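Local structure of peptidase M16 domain protein (Alicyclobacillus acidocaldarius subsp. acidocaldarius DSM 446, 4XEA) at residues H53-G58 and L181-D186; A60-H65 and E171-I176; T90-T95 and I164-T169; D114-I119 and T187-S192. The protein probably hydrolyses peptide bonds as a metal-dependent peptidase of the insulinase-like M16 family. All blocks are in the same frame, centred on the assembly; numbering follows the deposited sequence.

How the contacts relate
Running from the N terminus, the chain passes the first segments of contacts 1, 2, 3 and 4 in that order. It then returns through the second segments of contacts 3, 2, 1 and 4. Contact 3, between a hairpin loop and the turn 165-168, therefore closes a loop that lies within the loop of contact 2, and contact 2 lies in turn within contact 1. Contact 4 opens inside all three and closes beyond them, so it crosses each. Contact 1 sets strand 51-54 against helix 178-188, and contact 2 joins the nickel-binding helix 59-66 to helix 170-175. Contact 4 ties the ends of helices 105-116 and 178-188 together beside a sodium ion.

Contact 1: residues H53-G58 and L181-D186; sequences HEMPDG and LLLCYD
An outer strand of a three-stranded antiparallel sheet packs here on helix 178-188, with His53 and Met55 of strand 51-54 and the loop after it facing Leu183 and Cys184. A CH-pi contact joins the first pair. Leu183 CD2 stands 3.7 Å from the centroid of the His53 ring and only 3° off the ring normal, so the methyl is centred over one face and lies almost equally far from all five ring atoms. The two side chains meet head-on: Leu183 has CG anti to its backbone N (chi1 166°), which sends the isobutyl group out from the helix, while the imidazole reaches in from the strand. The same Leu183 CD2 also has the selenomethionine methyl, Met55 CE, 4.3 Å away, on the leucine side of the ring plane but well off its centre. Phe46 of the neighbouring strand 45-48 touches all four of these side chains and is hydrogen-bonded through its backbone to His53, so a second strand of the sheet shares in the packing. Deeper in, Cys184 is buried and also touches Ile59 of helix 59-66 and Tyr39. The Met55 chain is bent at its second and third torsions, with chi2 at -69°. Its selenium is thereby brought alongside the cysteine sulfur, Met55 SE lying 3.8 Å from Cys184 SG, and Met55 CG is 3.9 Å from that same SG.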
loop_
_atom_site.group_PDB
_atom_site.type_symbol
_atom_site.label_atom_id
_atom_site.label_comp_id
_atom_site.label_asym_id
_atom_site.label_seq_id
_atom_site.Cartn_x
_atom_site.Cartn_y
_atom_site.Cartn_z
ATOM N N HIS A 53 -12.455 -4.655 37.573
ATOM C CA HIS A 53 -12.127 -3.306 37.140
ATOM C C HIS A 53 -12.925 -2.905 35.898
ATOM O O HIS A 53 -13.184 -3.719 34.997
ATOM C CB HIS A 53 -10.643 -3.209 36.844
ATOM C CG HIS A 53 -9.766 -3.557 38.003
ATOM N ND1 HIS A 53 -9.540 -2.693 39.057
ATOM C CD2 HIS A 53 -9.016 -4.655 38.251
ATOM C CE1 HIS A 53 -8.694 -3.249 39.906
ATOM N NE2 HIS A 53 -8.376 -4.450 39.451
ATOM N N GLU A 54 -13.336 -1.646 35.885
ATOM C CA GLU A 54 -13.923 -1.024 34.727
ATOM C C GLU A 54 -13.161 0.270 34.421
ATOM O O GLU A 54 -13.139 1.200 35.220
ATOM C CB GLU A 54 -15.389 -0.723 34.970
ATOM C CG GLU A 54 -16.061 -0.199 33.713
ATOM C CD GLU A 54 -17.419 -0.831 33.465
ATOM O OE1 GLU A 54 -18.328 -0.093 33.026
ATOM O OE2 GLU A 54 -17.571 -2.057 33.715
HETATM N N MSE A 55 -12.515 0.291 33.263
HETATM C CA MSE A 55 -11.601 1.354 32.933
HETATM C C MSE A 55 -12.279 2.366 32.059
HETATM O O MSE A 55 -13.234 2.040 31.359
HETATM C CB MSE A 55 -10.422 0.806 32.146
HETATM C CG MSE A 55 -9.551 -0.161 32.883
HETATM SE SE MSE A 55 -8.524 0.653 34.318
HETATM C CE MSE A 55 -9.663 0.312 35.819
ATOM N N PRO A 56 -11.729 3.594 32.031
ATOM C CA PRO A 56 -12.094 4.514 30.977
ATOM C C PRO A 56 -11.591 4.000 29.658
ATOM O O PRO A 56 -10.536 3.347 29.606
ATOM C CB PRO A 56 -11.324 5.804 31.336
ATOM C CG PRO A 56 -10.896 5.630 32.742
ATOM C CD PRO A 56 -10.716 4.166 32.936
ATOM N N ASP A 57 -12.325 4.293 28.588
ATOM C CA ASP A 57 -11.886 3.908 27.272
ATOM C C ASP A 57 -10.598 4.621 26.886
ATOM O O ASP A 57 -10.383 5.775 27.256
ATOM C CB ASP A 57 -13.000 4.160 26.258
ATOM C CG ASP A 57 -14.118 3.120 26.366
ATOM O OD1 ASP A 57 -13.811 1.925 26.598
ATOM O OD2 ASP A 57 -15.293 3.495 26.242
ATOM N N GLY A 58 -9.730 3.919 26.156
ATOM C CA GLY A 58 -8.531 4.549 25.624
ATOM C C GLY A 58 -7.229 3.988 26.132
ATOM O O GLY A 58 -6.184 4.417 25.674
ATOM N N LEU A 181 -3.257 3.129 34.244
ATOM C CA LEU A 181 -2.363 2.752 33.164
ATOM C C LEU A 181 -1.416 1.664 33.649
ATOM O O LEU A 181 -1.147 0.699 32.932
ATOM C CB LEU A 181 -1.556 3.964 32.669
ATOM C CG LEU A 181 -2.249 5.001 31.796
ATOM C CD1 LEU A 181 -1.404 6.322 31.684
ATOM C CD2 LEU A 181 -2.556 4.409 30.399
ATOM N N LEU A 182 -0.903 1.840 34.865
ATOM C CA LEU A 182 0.060 0.910 35.433
ATOM C C LEU A 182 -0.603 -0.443 35.723
ATOM O O LEU A 182 -0.001 -1.500 35.489
ATOM C CB LEU A 182 0.709 1.481 36.708
ATOM C CG LEU A 182 1.769 2.580 36.524
ATOM C CD1 LEU A 182 2.473 2.877 37.832
ATOM C CD2 LEU A 182 2.782 2.201 35.456
ATOM N N LEU A 183 -1.842 -0.407 36.185
ATOM C CA LEU A 183 -2.591 -1.642 36.437
ATOM C C LEU A 183 -2.755 -2.412 35.129
ATOM O O LEU A 183 -2.448 -3.601 35.056
ATOM C CB LEU A 183 -3.958 -1.332 37.013
ATOM C CG LEU A 183 -4.910 -2.538 36.966
ATOM C CD1 LEU A 183 -4.494 -3.558 38.046
ATOM C CD2 LEU A 183 -6.318 -2.071 37.157
ATOM N N CYS A 184 -3.219 -1.725 34.082
ATOM C CA CYS A 184 -3.432 -2.385 32.805
ATOM C C CYS A 184 -2.136 -2.881 32.227
ATOM O O CYS A 184 -2.109 -3.976 31.698
ATOM C CB CYS A 184 -4.189 -1.495 31.823
ATOM S SG CYS A 184 -5.814 -1.170 32.404
ATOM N N TYR A 185 -1.051 -2.123 32.373
ATOM C CA TYR A 185 0.235 -2.567 31.856
ATOM C C TYR A 185 0.706 -3.818 32.619
ATOM O O TYR A 185 1.157 -4.781 32.003
ATOM C CB TYR A 185 1.312 -1.462 31.943
ATOM C CG TYR A 185 2.678 -1.927 31.500
ATOM C CD1 TYR A 185 3.673 -2.267 32.431
ATOM C CD2 TYR A 185 2.985 -2.027 30.154
ATOM C CE1 TYR A 185 4.899 -2.708 32.015
ATOM C CE2 TYR A 185 4.198 -2.473 29.737
ATOM C CZ TYR A 185 5.153 -2.803 30.652
ATOM O OH TYR A 185 6.357 -3.228 30.201
ATOM N N ASP A 186 0.601 -3.796 33.946
ATOM C CA ASP A 186 1.045 -4.939 34.739
ATOM C C ASP A 186 0.180 -6.164 34.433
ATOM O O ASP A 186 0.694 -7.273 34.371
ATOM C CB ASP A 186 1.082 -4.639 36.266
ATOM C CG ASP A 186 2.278 -3.783 36.689
ATOM O OD1 ASP A 186 3.290 -3.592 35.930
ATOM O OD2 ASP A 186 2.214 -3.295 37.847
#

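Contact 2: residues A60-H65 and E171-I176; sequences AHFLEH and ESVRAI. With NI (nickel (II) ion), chain C.
The Phe62 ring meets Val173 at its edge, where Val173 CG1 lies near the ring plane and 4.4 Å from Phe62 CE2. Ile176 comes in obliquely, its CD1 methyl 3.8 Å from Phe62 CD2, and the two side chains run antiparallel as they pass. Phe62 chi1 of -155° swings the ring away from the backbone N and off helix 59-66, toward Val173 and Ile176. Lys130 and Ile133 of helix 123-141 and Leu181 of helix 178-188 also touch it, so the phenyl group is buried where four helices come together. Two imidazoles of helix 59-66 serve the metal. His61 NE2 and His65 NE2 each bind the nickel ion at 2.2 Å, and one water binds it at 2.4 Å. The metal is almost equally far from the two carbons flanking His61 NE2. At His65 it is off centre, 3.0 Å from His65 CD2 against 3.3 Å from His65 CE1. On the far side of the ring from the metal, His65 ND1 is hydrogen-bonded to Glu129 OE1, a second-shell bond that would restrain the rotation of the ring. Glu136 of helix 123-141 is the third protein ligand, and His61, Glu64 and His65 belong to the HxxEH signature of the M16 metallopeptidases.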
loop_
_atom_site.group_PDB
_atom_site.type_symbol
_atom_site.label_atom_id
_atom_site.label_comp_id
_atom_site.label_asym_id
_atom_site.label_seq_id
_atom_site.Cartn_x
_atom_site.Cartn_y
_atom_site.Cartn_z
ATOM N N ALA A 60 -5.503 0.886 26.168
ATOM C CA ALA A 60 -4.614 0.139 25.276
ATOM C C ALA A 60 -3.781 1.102 24.411
ATOM O O ALA A 60 -2.554 0.969 24.290
ATOM C CB ALA A 60 -5.383 -0.863 24.409
ATOM N N HIS A 61 -4.461 2.099 23.864
ATOM C CA HIS A 61 -3.848 3.044 22.912
ATOM C C HIS A 61 -2.953 4.079 23.606
ATOM O O HIS A 61 -1.918 4.485 23.068
ATOM C CB HIS A 61 -4.970 3.700 22.128
ATOM C CG HIS A 61 -4.547 4.881 21.348
ATOM N ND1 HIS A 61 -4.706 6.165 21.823
ATOM C CD2 HIS A 61 -3.932 4.990 20.148
ATOM C CE1 HIS A 61 -4.230 7.017 20.940
ATOM N NE2 HIS A 61 -3.774 6.331 19.907
ATOM N N PHE A 62 -3.352 4.502 24.802
ATOM C CA PHE A 62 -2.500 5.361 25.656
ATOM C C PHE A 62 -1.157 4.652 25.962
ATOM O O PHE A 62 -0.064 5.233 25.813
ATOM C CB PHE A 62 -3.269 5.688 26.941
ATOM C CG PHE A 62 -2.835 6.959 27.627
ATOM C CD1 PHE A 62 -1.558 7.097 28.123
ATOM C CD2 PHE A 62 -3.743 7.989 27.841
ATOM C CE1 PHE A 62 -1.172 8.272 28.780
ATOM C CE2 PHE A 62 -3.363 9.153 28.492
ATOM C CZ PHE A 62 -2.086 9.293 28.956
ATOM N N LEU A 63 -1.229 3.391 26.366
ATOM C CA LEU A 63 -0.013 2.601 26.632
ATOM C C LEU A 63 0.854 2.490 25.362
ATOM O O LEU A 63 2.080 2.609 25.432
ATOM C CB LEU A 63 -0.349 1.208 27.167
ATOM C CG LEU A 63 -0.964 1.131 28.567
ATOM C CD1 LEU A 63 -1.311 -0.316 28.863
ATOM C CD2 LEU A 63 0.043 1.714 29.644
ATOM N N GLU A 64 0.206 2.339 24.204
ATOM C CA GLU A 64 0.946 2.277 22.941
ATOM C C GLU A 64 1.755 3.522 22.738
ATOM O O GLU A 64 2.921 3.447 22.342
ATOM C CB GLU A 64 0.004 2.036 21.746
ATOM C CG GLU A 64 0.729 1.963 20.384
ATOM C CD GLU A 64 -0.032 2.719 19.297
ATOM O OE1 GLU A 64 -1.219 2.431 19.076
ATOM O OE2 GLU A 64 0.537 3.639 18.707
ATOM N N HIS A 65 1.148 4.680 22.984
ATOM C CA HIS A 65 1.846 5.918 22.810
ATOM C C HIS A 65 3.041 6.016 23.771
ATOM O O HIS A 65 4.098 6.522 23.404
ATOM C CB HIS A 65 0.916 7.103 23.073
ATOM C CG HIS A 65 0.253 7.624 21.850
ATOM N ND1 HIS A 65 0.447 8.911 21.395
ATOM C CD2 HIS A 65 -0.588 7.030 20.970
ATOM C CE1 HIS A 65 -0.260 9.091 20.291
ATOM N NE2 HIS A 65 -0.897 7.969 20.017
ATOM N N GLU A 171 -13.313 12.936 26.967
ATOM C CA GLU A 171 -13.732 12.745 28.368
ATOM C C GLU A 171 -13.056 11.529 29.041
ATOM O O GLU A 171 -12.530 11.607 30.157
ATOM C CB GLU A 171 -15.252 12.538 28.434
ATOM C CG GLU A 171 -16.092 13.517 27.565
ATOM C CD GLU A 171 -16.310 13.032 26.105
ATOM O OE1 GLU A 171 -17.320 12.336 25.840
ATOM O OE2 GLU A 171 -15.470 13.344 25.219
ATOM N N SER A 172 -13.062 10.399 28.356
ATOM C CA SER A 172 -12.528 9.189 28.955
ATOM C C SER A 172 -11.013 9.289 29.061
ATOM O O SER A 172 -10.429 8.926 30.071
ATOM C CB SER A 172 -12.979 7.956 28.163
ATOM O OG SER A 172 -12.206 7.752 26.987
ATOM N N VAL A 173 -10.373 9.808 28.020
ATOM C CA VAL A 173 -8.920 9.950 28.029
ATOM C C VAL A 173 -8.509 10.875 29.191
ATOM O O VAL A 173 -7.565 10.591 29.934
ATOM C CB VAL A 173 -8.393 10.455 26.677
ATOM C CG1 VAL A 173 -7.000 11.057 26.829
ATOM C CG2 VAL A 173 -8.380 9.328 25.662
ATOM N N ARG A 174 -9.277 11.937 29.379
ATOM C CA ARG A 174 -9.046 12.868 30.473
ATOM C C ARG A 174 -9.190 12.228 31.861
ATOM O O ARG A 174 -8.515 12.659 32.803
ATOM C CB ARG A 174 -9.972 14.088 30.309
ATOM C CG ARG A 174 -10.533 14.701 31.596
ATOM C CD ARG A 174 -9.833 15.992 32.010
ATOM N NE ARG A 174 -8.809 15.810 33.052
ATOM C CZ ARG A 174 -7.528 16.190 32.963
ATOM N NH1 ARG A 174 -6.714 15.975 33.992
ATOM N NH2 ARG A 174 -7.042 16.773 31.863
ATOM N N ALA A 175 -10.037 11.206 32.007
ATOM C CA ALA A 175 -10.201 10.573 33.324
ATOM C C ALA A 175 -9.135 9.502 33.604
ATOM O O ALA A 175 -9.005 9.048 34.739
ATOM C CB ALA A 175 -11.602 9.986 33.485
ATOM N N ILE A 176 -8.385 9.082 32.584
ATOM C CA ILE A 176 -7.353 8.046 32.775
ATOM C C ILE A 176 -6.323 8.528 33.814
ATOM O O ILE A 176 -5.917 9.683 33.783
ATOM C CB ILE A 176 -6.657 7.671 31.420
ATOM C CG1 ILE A 176 -7.629 6.929 30.499
ATOM C CG2 ILE A 176 -5.437 6.789 31.642
ATOM C CD1 ILE A 176 -7.074 6.602 29.116
HETATM NI NI NI C . -2.311 7.225 18.496
HETATM O O HOH W 1 -0.739 7.815 16.726
#

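Contact 3: residues T90-T95 and I164-T169; sequences TTFDHT and IDIAGT
Thr90, which packs on Ile166, has its hydroxyl held by a short hydrogen bond between Thr90 OG1 and Glu64 OE1 of the nickel-binding helix. The contact joins the loop of a beta hairpin, strands 84-90 and 95-101, to the type I turn from Asp165 to Gly168. Each loop has its own backbone bond: Thr91 N to His94 O in the hairpin, and Gly168 N to Asp165 O at 2.9 Å in the turn. With chi1 at -52°, Thr90 keeps OG1 beside its own backbone N and turns its methyl to Ile166, so one side chain serves a polar and an apolar neighbour at once. Ile166, at the second position of the turn, brings both branches to the hairpin, and the two side chains pass in opposite directions. In the turn, Asp165 OD1 takes a weak bond from Ile166 N and a salt bridge from Arg146. Phe92 makes an edge-to-face pair with Phe313 and brings CE1 to 4.3 Å from Ile166 CG1. Ile166 CD1 is 4.1 Å from Thr91 CA, while Ile166 CG2 rests 3.6 Å from Thr90 O and 3.9 Å from Thr90 CG2.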
loop_
_atom_site.group_PDB
_atom_site.type_symbol
_atom_site.label_atom_id
_atom_site.label_comp_id
_atom_site.label_asym_id
_atom_site.label_seq_id
_atom_site.Cartn_x
_atom_site.Cartn_y
_atom_site.Cartn_z
ATOM N N THR A 90 -2.565 -0.050 17.861
ATOM C CA THR A 90 -3.576 -0.650 18.732
ATOM C C THR A 90 -4.804 -0.934 17.895
ATOM O O THR A 90 -5.219 -0.090 17.054
ATOM C CB THR A 90 -3.971 0.340 19.805
ATOM O OG1 THR A 90 -2.784 0.822 20.440
ATOM C CG2 THR A 90 -4.897 -0.302 20.833
ATOM N N THR A 91 -5.362 -2.124 18.073
ATOM C CA THR A 91 -6.643 -2.463 17.436
ATOM C C THR A 91 -7.631 -2.942 18.508
ATOM O O THR A 91 -7.419 -2.721 19.714
ATOM C CB THR A 91 -6.534 -3.405 16.203
ATOM O OG1 THR A 91 -7.836 -3.475 15.573
ATOM C CG2 THR A 91 -6.091 -4.825 16.564
ATOM N N PHE A 92 -8.740 -3.536 18.079
ATOM C CA PHE A 92 -9.822 -3.852 19.011
ATOM C C PHE A 92 -9.376 -4.775 20.113
ATOM O O PHE A 92 -9.798 -4.627 21.276
ATOM C CB PHE A 92 -11.001 -4.472 18.248
ATOM C CG PHE A 92 -11.577 -3.562 17.227
ATOM C CD1 PHE A 92 -12.091 -2.314 17.608
ATOM C CD2 PHE A 92 -11.594 -3.907 15.901
ATOM C CE1 PHE A 92 -12.621 -1.440 16.674
ATOM C CE2 PHE A 92 -12.170 -3.027 14.961
ATOM C CZ PHE A 92 -12.657 -1.796 15.367
ATOM N N ASP A 93 -8.588 -5.781 19.750
ATOM C CA ASP A 93 -8.287 -6.876 20.654
ATOM C C ASP A 93 -6.806 -7.219 20.800
ATOM O O ASP A 93 -6.451 -8.233 21.449
ATOM C CB ASP A 93 -9.092 -8.143 20.272
ATOM C CG ASP A 93 -8.816 -8.638 18.849
ATOM O OD1 ASP A 93 -7.971 -8.049 18.138
ATOM O OD2 ASP A 93 -9.476 -9.606 18.423
ATOM N N HIS A 94 -5.939 -6.416 20.193
ATOM C CA HIS A 94 -4.507 -6.547 20.472
ATOM C C HIS A 94 -3.791 -5.226 20.212
ATOM O O HIS A 94 -4.332 -4.302 19.560
ATOM C CB HIS A 94 -3.872 -7.733 19.688
ATOM C CG HIS A 94 -3.751 -7.513 18.204
ATOM N ND1 HIS A 94 -4.735 -7.884 17.305
ATOM C CD2 HIS A 94 -2.753 -6.970 17.463
ATOM C CE1 HIS A 94 -4.341 -7.574 16.073
ATOM N NE2 HIS A 94 -3.131 -7.041 16.142
ATOM N N THR A 95 -2.601 -5.118 20.813
ATOM C CA THR A 95 -1.655 -4.045 20.570
ATOM C C THR A 95 -0.355 -4.695 20.105
ATOM O O THR A 95 0.103 -5.703 20.691
ATOM C CB THR A 95 -1.362 -3.214 21.861
ATOM O OG1 THR A 95 -2.583 -2.879 22.540
ATOM C CG2 THR A 95 -0.614 -1.930 21.525
ATOM N N ILE A 164 -16.970 2.524 20.610
ATOM C CA ILE A 164 -16.074 3.637 20.896
ATOM C C ILE A 164 -14.795 3.486 20.084
ATOM O O ILE A 164 -14.226 2.394 19.993
ATOM C CB ILE A 164 -15.726 3.672 22.385
ATOM C CG1 ILE A 164 -17.033 3.662 23.189
ATOM C CG2 ILE A 164 -14.927 4.952 22.748
ATOM C CD1 ILE A 164 -17.908 4.883 22.957
ATOM N N ASP A 165 -14.309 4.583 19.514
ATOM C CA ASP A 165 -13.111 4.498 18.688
ATOM C C ASP A 165 -11.877 4.111 19.539
ATOM O O ASP A 165 -11.847 4.286 20.745
ATOM C CB ASP A 165 -12.861 5.795 17.899
ATOM C CG ASP A 165 -11.986 5.556 16.631
ATOM O OD1 ASP A 165 -11.616 4.369 16.284
ATOM O OD2 ASP A 165 -11.661 6.552 16.007
ATOM N N ILE A 166 -10.879 3.583 18.870
ATOM C CA ILE A 166 -9.704 3.001 19.504
ATOM C C ILE A 166 -9.005 3.901 20.517
ATOM O O ILE A 166 -8.587 3.415 21.573
ATOM C CB ILE A 166 -8.751 2.405 18.435
ATOM C CG1 ILE A 166 -9.423 1.132 17.820
ATOM C CG2 ILE A 166 -7.361 2.084 19.030
ATOM C CD1 ILE A 166 -8.876 0.778 16.453
ATOM N N ALA A 167 -8.923 5.208 20.222
ATOM C CA ALA A 167 -8.307 6.187 21.115
ATOM C C ALA A 167 -9.171 6.599 22.323
ATOM O O ALA A 167 -8.689 7.256 23.239
ATOM C CB ALA A 167 -7.875 7.442 20.302
ATOM N N GLY A 168 -10.428 6.198 22.339
ATOM C CA GLY A 168 -11.366 6.589 23.391
ATOM C C GLY A 168 -12.050 7.883 23.029
ATOM O O GLY A 168 -12.098 8.245 21.853
ATOM N N THR A 169 -12.565 8.596 24.033
ATOM C CA THR A 169 -13.089 9.968 23.842
ATOM C C THR A 169 -12.194 10.986 24.558
ATOM O O THR A 169 -11.290 10.620 25.307
ATOM C CB THR A 169 -14.552 10.104 24.361
ATOM O OG1 THR A 169 -14.589 9.859 25.775
ATOM C CG2 THR A 169 -15.487 9.102 23.677
#

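Contact 4: residues D114-I119 and T187-S192; sequences DFVQSI and TFYHPS. With NA (sodium ion), chain B.
Tyr189, the residue that leaves helix 178-188, reaches across to Val116 at the end of helix 105-116. Its CB lies by the ring of Tyr185, with which the Tyr189 ring is stacked. Farther out, Tyr189 CD2 is 3.9 Å from Val116 O and 4.0 Å from Val116 CG1, a methyl that sits in the ring plane at its edge and also touches CE2. On the other side of the ring, CE1 meets Leu63. The tip is polar, OH being hydrogen-bonded to Tyr97 OH. The valine side chain runs roughly perpendicular to that of Tyr189, and Val116 O accepts a hydrogen bond from Tyr185 OH. One water bridges the two segments, from the Gln117 side chain to the Tyr189 backbone: it accepts from Gln117 NE2 at 3.1 Å and donates to Tyr189 O at 3.0 Å, while Gln117 OE1 is held by Gln215 and Lys218. Around the end of helix 105-116 backbone carbonyls bind sodium, Phe115 O at 2.1 Å and Ser118 O at 2.3 Å, together with Met67 O and two waters. The two helix ends thus pack against the six-stranded mixed sheet, touching Phe35 and Thr37 of strand 31-37 and Met194 of strand 194-200, with Leu63 of helix 59-66 alongside.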
loop_
_atom_site.group_PDB
_atom_site.type_symbol
_atom_site.label_atom_id
_atom_site.label_comp_id
_atom_site.label_asym_id
_atom_site.label_seq_id
_atom_site.Cartn_x
_atom_site.Cartn_y
_atom_site.Cartn_z
ATOM N N ASP A 114 13.129 -5.284 25.191
ATOM C CA ASP A 114 13.433 -4.315 26.263
ATOM C C ASP A 114 12.430 -3.159 26.357
ATOM O O ASP A 114 11.940 -2.849 27.445
ATOM C CB ASP A 114 14.853 -3.767 26.091
ATOM C CG ASP A 114 15.923 -4.810 26.375
ATOM O OD1 ASP A 114 15.607 -5.913 26.910
ATOM O OD2 ASP A 114 17.080 -4.506 26.081
ATOM N N PHE A 115 12.083 -2.528 25.236
ATOM C CA PHE A 115 11.226 -1.327 25.335
ATOM C C PHE A 115 9.736 -1.653 25.584
ATOM O O PHE A 115 8.984 -0.820 26.087
ATOM C CB PHE A 115 11.459 -0.352 24.155
ATOM C CG PHE A 115 10.437 -0.425 23.025
ATOM C CD1 PHE A 115 9.247 0.281 23.096
ATOM C CD2 PHE A 115 10.715 -1.135 21.855
ATOM C CE1 PHE A 115 8.316 0.252 22.029
ATOM C CE2 PHE A 115 9.810 -1.180 20.805
ATOM C CZ PHE A 115 8.601 -0.486 20.889
ATOM N N VAL A 116 9.318 -2.863 25.257
ATOM C CA VAL A 116 7.946 -3.282 25.519
ATOM C C VAL A 116 7.806 -3.836 26.955
ATOM O O VAL A 116 6.715 -3.756 27.534
ATOM C CB VAL A 116 7.503 -4.290 24.456
ATOM C CG1 VAL A 116 6.090 -4.834 24.728
ATOM C CG2 VAL A 116 7.568 -3.610 23.032
ATOM N N GLN A 117 8.901 -4.363 27.527
ATOM C CA GLN A 117 8.875 -4.979 28.874
ATOM C C GLN A 117 9.202 -4.028 30.026
ATOM O O GLN A 117 9.283 -4.459 31.179
ATOM C CB GLN A 117 9.765 -6.240 28.913
ATOM C CG GLN A 117 9.134 -7.385 28.137
ATOM C CD GLN A 117 9.955 -8.640 28.058
ATOM O OE1 GLN A 117 11.233 -8.639 27.990
ATOM N NE2 GLN A 117 9.235 -9.757 28.046
ATOM N N SER A 118 9.403 -2.741 29.732
ATOM C CA SER A 118 9.443 -1.708 30.783
ATOM C C SER A 118 8.601 -0.538 30.357
ATOM O O SER A 118 8.530 -0.217 29.172
ATOM C CB SER A 118 10.871 -1.205 31.046
ATOM O OG SER A 118 11.731 -2.270 31.345
ATOM N N ILE A 119 7.968 0.130 31.310
ATOM C CA ILE A 119 7.200 1.332 30.964
ATOM C C ILE A 119 7.676 2.434 31.856
ATOM O O ILE A 119 8.038 2.172 33.003
ATOM C CB ILE A 119 5.690 1.171 31.147
ATOM C CG1 ILE A 119 4.986 2.304 30.398
ATOM C CG2 ILE A 119 5.321 1.140 32.631
ATOM C CD1 ILE A 119 3.523 2.148 30.198
ATOM N N THR A 187 -1.110 -5.965 34.179
ATOM C CA THR A 187 -2.021 -7.077 33.947
ATOM C C THR A 187 -1.824 -7.707 32.566
ATOM O O THR A 187 -1.828 -8.937 32.447
ATOM C CB THR A 187 -3.473 -6.628 34.085
ATOM O OG1 THR A 187 -3.682 -6.100 35.399
ATOM C CG2 THR A 187 -4.477 -7.783 33.828
ATOM N N PHE A 188 -1.669 -6.873 31.536
ATOM C CA PHE A 188 -1.765 -7.337 30.153
ATOM C C PHE A 188 -0.455 -7.469 29.437
ATOM O O PHE A 188 -0.397 -8.116 28.412
ATOM C CB PHE A 188 -2.701 -6.423 29.345
ATOM C CG PHE A 188 -4.149 -6.560 29.727
ATOM C CD1 PHE A 188 -4.759 -5.607 30.523
ATOM C CD2 PHE A 188 -4.897 -7.651 29.304
ATOM C CE1 PHE A 188 -6.103 -5.723 30.902
ATOM C CE2 PHE A 188 -6.248 -7.769 29.637
ATOM C CZ PHE A 188 -6.863 -6.802 30.435
ATOM N N TYR A 189 0.605 -6.872 29.972
ATOM C CA TYR A 189 1.904 -6.921 29.313
ATOM C C TYR A 189 2.823 -7.962 29.912
ATOM O O TYR A 189 4.008 -7.955 29.651
ATOM C CB TYR A 189 2.547 -5.547 29.315
ATOM C CG TYR A 189 2.082 -4.688 28.168
ATOM C CD1 TYR A 189 0.807 -4.119 28.176
ATOM C CD2 TYR A 189 2.917 -4.442 27.069
ATOM C CE1 TYR A 189 0.353 -3.329 27.118
ATOM C CE2 TYR A 189 2.483 -3.638 26.019
ATOM C CZ TYR A 189 1.181 -3.103 26.039
ATOM O OH TYR A 189 0.739 -2.286 25.026
ATOM N N HIS A 190 2.264 -8.877 30.700
ATOM C CA HIS A 190 3.013 -10.004 31.168
ATOM C C HIS A 190 3.330 -10.927 29.991
ATOM O O HIS A 190 2.508 -11.084 29.104
ATOM C CB HIS A 190 2.227 -10.790 32.247
ATOM C CG HIS A 190 3.067 -11.801 32.949
ATOM N ND1 HIS A 190 3.295 -13.060 32.436
ATOM C CD2 HIS A 190 3.752 -11.736 34.113
ATOM C CE1 HIS A 190 4.080 -13.731 33.264
ATOM N NE2 HIS A 190 4.375 -12.951 34.289
ATOM N N PRO A 191 4.504 -11.561 29.993
ATOM C CA PRO A 191 4.854 -12.363 28.816
ATOM C C PRO A 191 3.900 -13.519 28.485
ATOM O O PRO A 191 3.807 -13.916 27.308
ATOM C CB PRO A 191 6.266 -12.890 29.144
ATOM C CG PRO A 191 6.547 -12.472 30.585
ATOM C CD PRO A 191 5.672 -11.309 30.864
ATOM N N SER A 192 3.200 -14.026 29.494
ATOM C CA SER A 192 2.222 -15.085 29.348
ATOM C C SER A 192 1.011 -14.605 28.547
ATOM O O SER A 192 0.244 -15.438 28.051
ATOM C CB SER A 192 1.740 -15.591 30.720
ATOM O OG SER A 192 1.116 -14.545 31.444
HETATM NA NA NA B . 8.787 0.970 27.186
HETATM O O HOH W 2 6.145 -9.332 28.066
HETATM O O HOH W 3 10.924 1.820 27.400
HETATM O O HOH W 4 7.949 3.160 28.156
#